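Local coordinates for protein putative transcription regulator (Lactobacillus plantarum WCFS1, PDB 3COL) that probably represses or otherwise regulates transcription as a dimeric, all-helical TetR-family protein that binds DNA through a helix-turn-helix near its N-terminus, at residues A18-I23 and L107-Q112; G157-T162 and D191-D196; T73-L78 and N131-N136; N10-I15 and L49-K54; D84-I89 and A144-Q149. All blocks are in the same frame, centred on the assembly; numbering follows the deposited sequence. Where two conformers were deposited one is given.

Contact 1 (A18-I23 and L107-Q112)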
# COMPACT_ATOMS: atom_id res chain seq x y z
N ALA A 18 -1.70 -21.54 -7.86
CA ALA A 18 -2.88 -21.77 -6.99
C ALA A 18 -2.84 -20.96 -5.66
O ALA A 18 -3.82 -20.33 -5.29
CB ALA A 18 -3.01 -23.23 -6.70
N VAL A 19 -1.71 -20.99 -4.96
CA VAL A 19 -1.50 -20.17 -3.74
C VAL A 19 -1.73 -18.69 -4.05
O VAL A 19 -2.38 -18.00 -3.28
CB VAL A 19 -0.06 -20.38 -3.14
CG1 VAL A 19 0.22 -19.43 -1.94
CG2 VAL A 19 0.15 -21.85 -2.72
N ALA A 20 -1.18 -18.21 -5.17
CA ALA A 20 -1.24 -16.80 -5.50
C ALA A 20 -2.70 -16.36 -5.75
O ALA A 20 -3.11 -15.27 -5.31
CB ALA A 20 -0.33 -16.49 -6.69
N ALA A 21 -3.47 -17.22 -6.42
CA ALA A 21 -4.91 -16.98 -6.64
C ALA A 21 -5.71 -16.90 -5.35
O ALA A 21 -6.55 -16.04 -5.19
CB ALA A 21 -5.52 -18.06 -7.58
N ILE A 22 -5.46 -17.83 -4.44
CA ILE A 22 -6.11 -17.82 -3.12
C ILE A 22 -5.78 -16.54 -2.33
O ILE A 22 -6.66 -15.88 -1.77
CB ILE A 22 -5.71 -19.09 -2.28
CG1 ILE A 22 -6.26 -20.37 -2.94
CG2 ILE A 22 -6.20 -18.96 -0.83
CD1 ILE A 22 -5.60 -21.67 -2.40
N ILE A 23 -4.49 -16.19 -2.30
CA ILE A 23 -4.07 -14.93 -1.69
C ILE A 23 -4.87 -13.74 -2.25
O ILE A 23 -5.35 -12.91 -1.49
CB ILE A 23 -2.53 -14.71 -1.81
CG1 ILE A 23 -1.78 -15.80 -0.99
CG2 ILE A 23 -2.11 -13.28 -1.37
CD1 ILE A 23 -0.25 -15.74 -1.07
N LEU A 107 2.75 -6.91 -7.02
CA LEU A 107 2.91 -6.04 -5.88
C LEU A 107 1.76 -6.22 -4.91
O LEU A 107 1.95 -6.17 -3.70
CB LEU A 107 3.04 -4.58 -6.36
CG LEU A 107 4.45 -4.05 -6.60
CD1 LEU A 107 5.14 -4.83 -7.63
CD2 LEU A 107 4.44 -2.55 -7.03
N THR A 108 0.56 -6.47 -5.43
CA THR A 108 -0.60 -6.73 -4.59
C THR A 108 -0.35 -7.98 -3.73
O THR A 108 -0.62 -7.97 -2.52
CB THR A 108 -1.89 -6.92 -5.43
OG1 THR A 108 -2.18 -5.70 -6.14
CG2 THR A 108 -3.11 -7.30 -4.54
N ILE A 109 0.18 -9.03 -4.36
CA ILE A 109 0.42 -10.30 -3.66
C ILE A 109 1.44 -10.10 -2.54
O ILE A 109 1.20 -10.54 -1.41
CB ILE A 109 0.90 -11.40 -4.65
CG1 ILE A 109 -0.26 -11.88 -5.55
CG2 ILE A 109 1.56 -12.60 -3.90
CD1 ILE A 109 0.23 -12.50 -6.85
N ILE A 110 2.58 -9.48 -2.89
CA ILE A 110 3.67 -9.15 -1.95
C ILE A 110 3.12 -8.35 -0.77
O ILE A 110 3.37 -8.69 0.38
CB ILE A 110 4.80 -8.34 -2.64
CG1 ILE A 110 5.56 -9.22 -3.67
CG2 ILE A 110 5.82 -7.71 -1.60
CD1 ILE A 110 6.42 -8.43 -4.63
N GLN A 111 2.38 -7.28 -1.08
CA GLN A 111 1.85 -6.40 -0.06
C GLN A 111 0.96 -7.16 0.90
O GLN A 111 1.05 -6.98 2.14
CB GLN A 111 1.09 -5.25 -0.74
CG GLN A 111 0.22 -4.46 0.23
CD GLN A 111 -0.01 -3.05 -0.27
OE1 GLN A 111 -0.87 -2.82 -1.14
NE2 GLN A 111 0.76 -2.10 0.26
N GLN A 112 0.11 -8.02 0.36
CA GLN A 112 -0.79 -8.84 1.19
C GLN A 112 -0.03 -9.78 2.12
O GLN A 112 -0.38 -9.90 3.29
CB GLN A 112 -1.74 -9.66 0.33
CG GLN A 112 -3.09 -9.01 0.08
CD GLN A 112 -3.91 -9.76 -0.95
OE1 GLN A 112 -3.46 -9.97 -2.08
NE2 GLN A 112 -5.13 -10.13 -0.59
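Q112 reaches from its helix toward the last turn of segment 18-23 and runs alongside I23, the two side chains pointing in opposing senses. Its CB sits 4.0 Å from I23 CG2. Beyond CG the chain is extended (chi2 171°), which carries the amide past that methyl to the backbone. In the conformer described, one of two modelled for Q112, OE1 lies 3.6 Å from I23 CG2. Q112 NE2 comes to 2.9 Å from I23 O in that same conformer, a polar approach whose geometry does not settle whether it is a bond. The I23 methyl CG2 also looks toward I109 O at 4.3 Å. One turn back, A20 CB meets I109 CD1 at 4.0 Å. The short axes pass 10.3 Å apart at 75°, so the helices meet over a small patch, with I23 nearest I109 in the backbone. This is consistent with a junction between the N-terminal DNA-binding domain, which would hold helix 11-26, and the helical body, which would hold helix 106-117, as in TetR relatives. On its other faces helix 11-26 carries V19 against V36, L57 and V61 of helices 33-40 and 54-67, and helix 106-117 leans on helix 152-171 through L107 and F160.

Contact 2 (G157-T162 and D191-D196)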
# COMPACT_ATOMS: atom_id res chain seq x y z
N GLY A 157 8.83 3.04 0.25
CA GLY A 157 7.36 3.17 0.31
C GLY A 157 6.77 4.02 -0.80
O GLY A 157 5.79 3.62 -1.43
N VAL A 158 7.37 5.19 -1.05
CA VAL A 158 6.89 6.06 -2.12
C VAL A 158 7.05 5.43 -3.52
O VAL A 158 6.14 5.55 -4.36
CB VAL A 158 7.49 7.51 -2.04
CG1 VAL A 158 9.01 7.54 -2.32
CG2 VAL A 158 6.80 8.40 -3.05
N VAL A 159 8.19 4.77 -3.76
CA VAL A 159 8.44 4.02 -4.97
C VAL A 159 7.38 2.94 -5.17
O VAL A 159 6.72 2.87 -6.21
CB VAL A 159 9.84 3.35 -4.92
CG1 VAL A 159 10.07 2.36 -6.17
CG2 VAL A 159 10.90 4.41 -4.92
N PHE A 160 7.23 2.08 -4.19
CA PHE A 160 6.34 0.95 -4.37
C PHE A 160 4.87 1.31 -4.36
O PHE A 160 4.09 0.78 -5.17
CB PHE A 160 6.68 -0.18 -3.38
CG PHE A 160 7.84 -1.00 -3.85
CD1 PHE A 160 7.63 -2.22 -4.47
CD2 PHE A 160 9.15 -0.50 -3.76
CE1 PHE A 160 8.71 -2.95 -4.94
CE2 PHE A 160 10.21 -1.21 -4.24
CZ PHE A 160 10.00 -2.43 -4.84
N SER A 161 4.49 2.21 -3.46
CA SER A 161 3.07 2.60 -3.33
C SER A 161 2.53 3.32 -4.56
O SER A 161 1.44 3.02 -5.03
CB SER A 161 2.81 3.41 -2.07
OG SER A 161 1.51 3.96 -2.09
N THR A 162 3.33 4.25 -5.09
CA THR A 162 2.99 5.02 -6.31
C THR A 162 2.87 4.10 -7.54
O THR A 162 1.92 4.20 -8.28
CB THR A 162 4.03 6.13 -6.60
OG1 THR A 162 4.09 7.01 -5.47
CG2 THR A 162 3.68 6.97 -7.86
N ASP A 191 10.79 13.61 -7.14
CA ASP A 191 10.53 14.79 -6.27
C ASP A 191 10.35 14.40 -4.78
O ASP A 191 10.89 15.07 -3.87
CB ASP A 191 9.29 15.59 -6.73
CG ASP A 191 9.54 16.33 -8.03
OD1 ASP A 191 10.69 16.32 -8.49
OD2 ASP A 191 8.58 16.91 -8.61
N ALA A 192 9.54 13.37 -4.54
CA ALA A 192 9.29 12.86 -3.16
C ALA A 192 10.62 12.53 -2.49
O ALA A 192 10.88 12.96 -1.40
CB ALA A 192 8.44 11.64 -3.19
N MSE A 193 11.47 11.77 -3.19
CA MSE A 193 12.75 11.30 -2.64
C MSE A 193 13.88 12.36 -2.54
O MSE A 193 14.65 12.34 -1.60
CB MSE A 193 13.31 10.14 -3.50
CG MSE A 193 12.39 8.90 -3.61
SE MSE A 193 13.12 7.61 -4.84
CE MSE A 193 14.53 6.80 -3.75
N LYS A 194 14.02 13.20 -3.55
CA LYS A 194 15.25 13.97 -3.70
C LYS A 194 15.43 15.06 -2.67
O LYS A 194 14.46 15.61 -2.16
CB LYS A 194 15.43 14.50 -5.13
CG LYS A 194 14.65 15.74 -5.47
CD LYS A 194 15.04 16.26 -6.85
CE LYS A 194 13.90 17.03 -7.49
NZ LYS A 194 13.75 18.29 -6.73
N GLN A 195 16.69 15.35 -2.35
CA GLN A 195 17.03 16.26 -1.28
C GLN A 195 16.68 17.71 -1.68
O GLN A 195 17.08 18.18 -2.74
CB GLN A 195 18.49 16.07 -0.92
CG GLN A 195 19.13 17.22 -0.13
CD GLN A 195 18.61 17.29 1.29
OE1 GLN A 195 18.64 16.30 2.04
NE2 GLN A 195 18.16 18.48 1.69
N ASP A 196 15.93 18.39 -0.80
CA ASP A 196 15.13 19.63 -1.04
C ASP A 196 13.67 19.37 -1.50
O ASP A 196 13.45 19.05 -2.67
CB ASP A 196 15.82 20.55 -2.01
CG ASP A 196 17.05 21.21 -1.42
OD1 ASP A 196 17.41 22.28 -1.94
OD2 ASP A 196 17.64 20.68 -0.45
OXT ASP A 196 12.68 19.48 -0.74
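V158 presses both of its methyls against the end of helix 182-193: CG2 lies 3.6 Å from A192 CB, and CG1 lies 3.9 Å from CG of M193, which is present as selenomethionine. With chi1 at 67°, V158 CG1 stands between the backbone N and the carbonyl carbon while CG2 is anti to N; this spreads the fork across two consecutive residues. V159 adds the third touch, its CG2 3.9 Å from the selenium of M193. M193 runs extended through chi2 and then bends at chi3 (77°), its side chain lying across both valines at a slant. All four residues are buried.

Around this apolar patch the backbone is tied down. V158 O accepts from T162 N and also from T162 OG1 (2.8 Å), so T162 turns its hydroxyl back onto its own helix. Past M193 the chain leaves the helix at K194, and K148 NZ takes up A192 O and K194 O. Further out lies the second subunit: V158 packs on V158 and A192 on A192 of that chain, while D191 forms a salt bridge with its K148. Helices 152-171 and 182-193 from both subunits thus build the kind of four-helix dimer interface familiar in TetR-family proteins. Between the two segments themselves the grip is purely van der Waals, relying on shape and burial, with directional bonds left to the surroundings.

Contact 3 (T73-L78 and N131-N136)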
# COMPACT_ATOMS: atom_id res chain seq x y z
N THR A 73 21.73 -9.15 -13.52
CA THR A 73 22.11 -8.00 -14.35
C THR A 73 21.70 -6.64 -13.74
O THR A 73 22.53 -5.72 -13.66
CB THR A 73 21.48 -8.14 -15.76
OG1 THR A 73 22.04 -9.29 -16.40
CG2 THR A 73 21.75 -6.93 -16.62
N ASP A 74 20.43 -6.52 -13.34
CA ASP A 74 19.96 -5.32 -12.65
C ASP A 74 20.80 -5.06 -11.42
O ASP A 74 21.33 -3.98 -11.24
CB ASP A 74 18.48 -5.45 -12.24
CG ASP A 74 17.55 -5.53 -13.43
OD1 ASP A 74 17.95 -5.12 -14.54
OD2 ASP A 74 16.41 -6.02 -13.26
N LEU A 75 20.92 -6.08 -10.57
CA LEU A 75 21.57 -5.97 -9.28
C LEU A 75 23.03 -5.57 -9.40
O LEU A 75 23.58 -4.88 -8.54
CB LEU A 75 21.46 -7.30 -8.52
CG LEU A 75 20.47 -7.44 -7.36
CD1 LEU A 75 19.35 -6.46 -7.43
CD2 LEU A 75 19.94 -8.87 -7.27
N ASP A 76 23.67 -6.02 -10.47
CA ASP A 76 25.08 -5.76 -10.65
C ASP A 76 25.28 -4.27 -10.94
O ASP A 76 26.17 -3.63 -10.38
CB ASP A 76 25.65 -6.66 -11.76
CG ASP A 76 25.93 -8.09 -11.28
OD1 ASP A 76 25.71 -8.39 -10.07
OD2 ASP A 76 26.40 -8.93 -12.11
N ARG A 77 24.42 -3.73 -11.80
CA ARG A 77 24.41 -2.31 -12.11
C ARG A 77 24.11 -1.46 -10.87
O ARG A 77 24.76 -0.44 -10.64
CB ARG A 77 23.40 -2.02 -13.25
CG ARG A 77 23.87 -0.98 -14.26
CD ARG A 77 24.82 -1.53 -15.36
NE ARG A 77 25.95 -2.30 -14.85
CZ ARG A 77 27.09 -1.80 -14.37
NH1 ARG A 77 27.31 -0.49 -14.30
NH2 ARG A 77 28.02 -2.64 -13.93
N LEU A 78 23.14 -1.89 -10.05
CA LEU A 78 22.72 -1.14 -8.84
C LEU A 78 23.78 -1.15 -7.71
O LEU A 78 23.87 -0.22 -6.90
CB LEU A 78 21.34 -1.61 -8.31
CG LEU A 78 20.19 -1.47 -9.31
CD1 LEU A 78 18.90 -2.08 -8.80
CD2 LEU A 78 19.98 0.00 -9.69
N ASN A 131 21.94 -9.40 -0.58
CA ASN A 131 23.09 -8.57 -0.17
C ASN A 131 22.78 -7.10 0.18
O ASN A 131 23.70 -6.29 0.25
CB ASN A 131 24.22 -8.64 -1.24
N ASN A 132 21.50 -6.77 0.38
CA ASN A 132 21.08 -5.40 0.74
C ASN A 132 21.50 -4.30 -0.28
O ASN A 132 21.66 -3.13 0.09
CB ASN A 132 21.54 -5.04 2.18
N ILE A 133 21.65 -4.69 -1.55
CA ILE A 133 22.01 -3.78 -2.66
C ILE A 133 21.15 -2.50 -2.78
O ILE A 133 21.68 -1.40 -2.79
CB ILE A 133 22.08 -4.55 -4.01
CG1 ILE A 133 23.28 -5.51 -3.97
CG2 ILE A 133 22.13 -3.57 -5.24
CD1 ILE A 133 23.20 -6.65 -4.97
N VAL A 134 19.83 -2.64 -2.82
CA VAL A 134 18.94 -1.48 -2.90
C VAL A 134 19.05 -0.62 -1.64
O VAL A 134 19.23 0.61 -1.73
CB VAL A 134 17.45 -1.88 -3.22
CG1 VAL A 134 16.50 -0.66 -3.14
CG2 VAL A 134 17.39 -2.60 -4.59
N ALA A 135 19.02 -1.27 -0.46
CA ALA A 135 19.12 -0.54 0.81
C ALA A 135 20.43 0.21 0.89
O ALA A 135 20.47 1.38 1.28
CB ALA A 135 18.95 -1.50 2.02
N ASN A 136 21.51 -0.44 0.47
CA ASN A 136 22.83 0.19 0.40
C ASN A 136 22.87 1.37 -0.54
O ASN A 136 23.51 2.40 -0.24
CB ASN A 136 23.92 -0.84 0.02
CG ASN A 136 24.24 -1.81 1.16
OD1 ASN A 136 23.54 -1.83 2.18
ND2 ASN A 136 25.30 -2.59 1.00
O HOH W 1 24.25 -1.26 -3.76
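I133 points its side chain at the last turn of helix 72-78 and splits its two ends between L75 and L78. The short branch, I133 CG2, lies 3.7 Å from L78 CB. The other branch starts beside the backbone N (chi1 -68°) and runs on through an extended chi2, bringing I133 CD1 to 3.7 Å from L75 CG. L75 and I133 cross at a slant, with the ethyl end of the isoleucine reaching the branch point of the leucine; I133 CD1 also lies 4.0 Å from L75 CB. V134 comes in beside it more distantly, its CG2 4.5 Å from L78 CD1. L78 and V134 are the buried members, and both also pack against Y92 of helix 85-102; I133 and L75 lie nearer the surface. One water sits between the backbones: it satisfies I133 O, donating to it at 2.8 Å, and bridges only weakly to L78 O at 3.3 Å. Such helix-on-helix packing beside the long helix 85-102 fits the all-helical C-terminal body expected of a TetR-type regulator, the part that in relatives commonly holds the ligand pocket.

Contact 4 (N10-I15 and L49-K54)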
# COMPACT_ATOMS: atom_id res chain seq x y z
N ASN A 10 4.63 -27.65 -15.07
CA ASN A 10 5.39 -28.07 -13.84
C ASN A 10 4.52 -27.99 -12.58
O ASN A 10 3.80 -26.99 -12.37
CB ASN A 10 6.65 -27.23 -13.69
N LYS A 11 4.59 -29.02 -11.74
CA LYS A 11 3.71 -29.11 -10.58
C LYS A 11 3.91 -27.96 -9.60
O LYS A 11 2.94 -27.38 -9.12
CB LYS A 11 3.90 -30.44 -9.86
CG LYS A 11 2.62 -30.99 -9.29
CD LYS A 11 1.79 -31.66 -10.38
CE LYS A 11 2.11 -33.13 -10.49
NZ LYS A 11 0.91 -33.93 -10.86
N GLN A 12 5.17 -27.66 -9.31
CA GLN A 12 5.53 -26.59 -8.38
C GLN A 12 4.89 -25.29 -8.83
O GLN A 12 4.24 -24.62 -8.04
CB GLN A 12 7.05 -26.42 -8.33
CG GLN A 12 7.53 -25.36 -7.35
CD GLN A 12 9.06 -25.21 -7.33
OE1 GLN A 12 9.72 -25.33 -8.37
NE2 GLN A 12 9.62 -24.98 -6.14
N VAL A 13 5.06 -24.97 -10.11
CA VAL A 13 4.49 -23.75 -10.68
C VAL A 13 2.96 -23.74 -10.57
O VAL A 13 2.38 -22.73 -10.17
CB VAL A 13 4.95 -23.58 -12.12
CG1 VAL A 13 4.18 -22.46 -12.82
CG2 VAL A 13 6.47 -23.33 -12.13
N LYS A 14 2.31 -24.85 -10.94
CA LYS A 14 0.86 -25.00 -10.76
C LYS A 14 0.44 -24.76 -9.31
O LYS A 14 -0.58 -24.11 -9.05
CB LYS A 14 0.38 -26.40 -11.19
CG LYS A 14 0.38 -26.61 -12.71
CD LYS A 14 -0.71 -25.73 -13.35
CE LYS A 14 -0.46 -25.45 -14.84
NZ LYS A 14 -1.68 -24.83 -15.45
N ILE A 15 1.23 -25.29 -8.39
CA ILE A 15 0.97 -25.05 -6.96
C ILE A 15 1.15 -23.60 -6.52
O ILE A 15 0.28 -23.04 -5.84
CB ILE A 15 1.78 -26.00 -6.07
CG1 ILE A 15 1.24 -27.44 -6.23
CG2 ILE A 15 1.66 -25.57 -4.64
CD1 ILE A 15 2.21 -28.52 -5.81
N LEU A 49 4.85 -33.14 -1.14
CA LEU A 49 6.20 -33.53 -1.63
C LEU A 49 7.06 -32.31 -1.86
O LEU A 49 8.29 -32.40 -1.87
CB LEU A 49 6.11 -34.30 -2.96
CG LEU A 49 5.52 -35.69 -2.98
CD1 LEU A 49 5.39 -36.13 -4.45
CD2 LEU A 49 6.35 -36.68 -2.17
N TYR A 50 6.41 -31.17 -2.08
CA TYR A 50 7.06 -29.95 -2.51
C TYR A 50 7.07 -28.88 -1.42
O TYR A 50 8.01 -28.06 -1.37
CB TYR A 50 6.38 -29.41 -3.74
N PHE A 51 6.04 -28.89 -0.57
CA PHE A 51 5.85 -27.88 0.49
C PHE A 51 5.35 -28.55 1.77
O PHE A 51 4.36 -29.27 1.75
CB PHE A 51 4.84 -26.79 0.04
CG PHE A 51 5.21 -26.12 -1.28
CD1 PHE A 51 6.08 -25.04 -1.31
CD2 PHE A 51 4.70 -26.59 -2.49
CE1 PHE A 51 6.44 -24.45 -2.53
CE2 PHE A 51 5.04 -26.00 -3.70
CZ PHE A 51 5.90 -24.92 -3.71
N LYS A 52 5.99 -28.29 2.90
CA LYS A 52 5.66 -29.04 4.12
C LYS A 52 4.40 -28.57 4.85
O LYS A 52 3.80 -29.32 5.62
CB LYS A 52 6.86 -29.14 5.07
CG LYS A 52 7.37 -27.84 5.67
CD LYS A 52 8.33 -28.16 6.89
CE LYS A 52 9.71 -28.68 6.42
NZ LYS A 52 10.39 -29.62 7.37
N ASN A 53 3.99 -27.33 4.58
CA ASN A 53 2.81 -26.75 5.27
C ASN A 53 2.36 -25.44 4.64
O ASN A 53 2.99 -24.99 3.69
CB ASN A 53 3.07 -26.59 6.78
CG ASN A 53 4.29 -25.71 7.12
OD1 ASN A 53 4.72 -24.87 6.32
ND2 ASN A 53 4.85 -25.90 8.32
N LYS A 54 1.29 -24.85 5.16
CA LYS A 54 0.71 -23.61 4.66
C LYS A 54 1.76 -22.49 4.61
O LYS A 54 1.88 -21.83 3.60
CB LYS A 54 -0.51 -23.22 5.52
CG LYS A 54 -0.88 -21.75 5.50
CD LYS A 54 -1.95 -21.42 6.57
CE LYS A 54 -2.50 -19.96 6.41
NZ LYS A 54 -3.60 -19.68 7.48
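Contact between I15 and F51 is apolar and carries most of the meeting. I15 CG2 lies 3.5 Å from F51 CE2 and 3.9 Å from F51 CD2, and I15 CB is 4.0 Å from F51 CE2, so the CD2-CE2 side of the ring meets CB and CG2 of the isoleucine, obliquely. The methyl is available because chi1 of -69° sets CG2 anti to the backbone N of I15, while CG1 lies beside that N. Side by side, the isoleucine and the phenylalanine extend in contrary directions, and both are buried.

A second kind of contact, alkyl carbon beside aromatic carbon, comes from Q12. Its CG is 4.0 Å from F51 CZ, again oblique. The side chain is fully extended and crosses the phenylalanine at about a right angle, its amide plane turned 48° from the ring plane. Q12 is exposed and sits at the margin of the contact.

No polar bond links the two segments; those nearby include I15 N to K11 O at 2.8 Å, in the first turn of helix 11-26, and the cap of helix 54-67 by N53, from OD1 to the backbone N of A56.

F51 belongs to the loop that leaves helix 44-48, the second helix of the helix-turn-helix, and its ring also touches L57 and S60 of helix 54-67. I15 completes the same small core with V36 and V40 of helix 33-40 and I42 of the turn.

Contact 5 (D84-I89 and A144-Q149)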
# COMPACT_ATOMS: atom_id res chain seq x y z
N ASP A 84 26.96 6.94 -10.64
CA ASP A 84 26.44 7.87 -9.65
C ASP A 84 25.07 7.41 -9.14
O ASP A 84 24.31 6.72 -9.84
CB ASP A 84 26.40 9.29 -10.19
CG ASP A 84 25.26 9.52 -11.10
OD1 ASP A 84 25.35 9.07 -12.27
OD2 ASP A 84 24.28 10.14 -10.64
N VAL A 85 24.77 7.75 -7.88
CA VAL A 85 23.58 7.20 -7.25
C VAL A 85 22.29 7.63 -7.90
O VAL A 85 21.30 6.91 -7.82
CB VAL A 85 23.52 7.48 -5.73
CG1 VAL A 85 24.62 6.72 -5.04
CG2 VAL A 85 23.60 9.01 -5.43
N THR A 86 22.29 8.82 -8.52
CA THR A 86 21.09 9.40 -9.11
C THR A 86 20.65 8.57 -10.29
O THR A 86 19.43 8.30 -10.48
CB THR A 86 21.32 10.92 -9.52
OG1 THR A 86 21.42 11.70 -8.33
CG2 THR A 86 20.17 11.49 -10.37
N THR A 87 21.64 8.20 -11.10
CA THR A 87 21.45 7.30 -12.24
C THR A 87 20.93 5.90 -11.76
O THR A 87 19.99 5.37 -12.32
CB THR A 87 22.78 7.16 -13.03
OG1 THR A 87 23.16 8.45 -13.54
CG2 THR A 87 22.65 6.18 -14.22
N ARG A 88 21.60 5.32 -10.76
CA ARG A 88 21.21 3.99 -10.29
C ARG A 88 19.81 3.97 -9.67
O ARG A 88 19.10 3.01 -9.84
CB ARG A 88 22.22 3.43 -9.26
CG ARG A 88 23.56 3.08 -9.89
CD ARG A 88 24.43 2.37 -8.85
NE ARG A 88 25.23 3.32 -8.08
CZ ARG A 88 25.77 3.06 -6.90
NH1 ARG A 88 26.51 4.00 -6.30
NH2 ARG A 88 25.59 1.88 -6.31
N ILE A 89 19.43 5.01 -8.92
CA ILE A 89 18.05 5.16 -8.43
C ILE A 89 17.02 5.19 -9.59
O ILE A 89 16.01 4.50 -9.55
CB ILE A 89 17.88 6.38 -7.46
CG1 ILE A 89 18.63 6.10 -6.16
CG2 ILE A 89 16.35 6.63 -7.09
CD1 ILE A 89 18.71 7.29 -5.23
N ALA A 144 25.05 11.09 0.83
CA ALA A 144 25.60 12.03 -0.13
C ALA A 144 24.75 13.30 -0.19
O ALA A 144 25.09 14.25 -0.89
CB ALA A 144 25.69 11.41 -1.47
N LYS A 145 23.67 13.30 0.57
CA LYS A 145 22.64 14.32 0.53
C LYS A 145 21.97 14.47 -0.85
O LYS A 145 21.52 15.55 -1.23
CB LYS A 145 23.14 15.66 1.12
CG LYS A 145 23.47 15.56 2.63
CD LYS A 145 23.28 16.91 3.36
CE LYS A 145 23.54 16.81 4.87
NZ LYS A 145 24.13 18.11 5.43
N VAL A 146 21.90 13.35 -1.56
CA VAL A 146 21.21 13.28 -2.85
C VAL A 146 19.71 13.08 -2.65
O VAL A 146 18.89 13.69 -3.35
CB VAL A 146 21.82 12.16 -3.70
CG1 VAL A 146 20.96 11.83 -4.88
CG2 VAL A 146 23.24 12.61 -4.18
N ILE A 147 19.33 12.22 -1.71
CA ILE A 147 17.91 12.08 -1.37
C ILE A 147 17.71 12.48 0.11
O ILE A 147 18.70 12.60 0.87
CB ILE A 147 17.37 10.66 -1.68
CG1 ILE A 147 18.00 9.64 -0.73
CG2 ILE A 147 17.54 10.36 -3.19
CD1 ILE A 147 17.60 8.15 -0.96
N LYS A 148 16.46 12.72 0.49
CA LYS A 148 16.10 13.23 1.81
C LYS A 148 16.61 12.40 3.00
O LYS A 148 16.67 11.17 2.93
CB LYS A 148 14.58 13.37 1.91
CG LYS A 148 14.01 14.45 0.96
CD LYS A 148 12.50 14.66 1.18
CE LYS A 148 11.95 15.87 0.42
NZ LYS A 148 11.93 15.55 -1.06
N GLN A 149 16.96 13.08 4.09
CA GLN A 149 17.37 12.38 5.32
C GLN A 149 16.14 11.78 5.98
O GLN A 149 15.69 12.25 7.02
CB GLN A 149 18.07 13.33 6.32
CG GLN A 149 19.27 14.06 5.74
CD GLN A 149 20.36 13.10 5.32
OE1 GLN A 149 20.85 13.18 4.18
NE2 GLN A 149 20.73 12.16 6.21
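V85 and V146 interlock where the start of helix 85-102 meets the loop after helix 133-143. V85 CG2 sits 3.8 Å from V146 CG2 and 3.9 Å from V146 CG1, a methyl aimed at the fork of the opposite valine. It gets there because V85 CG2 occupies the position between the backbone N and the carbonyl carbon, chi1 being -67°. One turn deeper, I89 CD1 meets I147 CG2 at 3.9 Å; these two are buried and have A141 of helix 133-143 and W190 of helix 182-193 around them. Two helix ends frame the contact. Helix 133-143 finishes in a Schellman motif at K145, whose positive phi ends the helix and turns the chain toward V146, and helix 85-102 begins at an N-cap, D84, in a TetR-type all-helical body. D84 OD1 accepts from T87 OG1 at 2.6 Å on its syn side, 24° out of the carboxylate plane, whereas the bonds from T86 N and T87 N to D84 OD2 are weak. Unlike the buried isoleucine pair, V85, T86 and V146 are partly exposed; there T86 covers little, setting OG1 3.5 Å from V146 CG1, an oxygen against a methyl without a bond.

Contacts 1 and 4 share helix 11-26 and lie 15 Å apart between centres: contact 4 belongs to the DNA-binding domain, contact 1 probably joins that domain to the body. Contacts 2, 3 and 5 gather at the far end, contact 4 being about 41 Å from contact 5, centre to centre. Contact 1 meets contact 2 where L107 CD2 packs 3.8 Å from F160 O. Contacts 2 and 5, with centres 12 Å apart, join by backbone pairing, M193 O to K148 N at 2.8 Å, and both reach the second subunit. R88 NH2 ties contact 5 to contact 3 through L78 O at 2.8 Å. A glycerol, probably from the crystallisation liquor though it could mark a pocket, lies about 5 Å from the Q112 side chain.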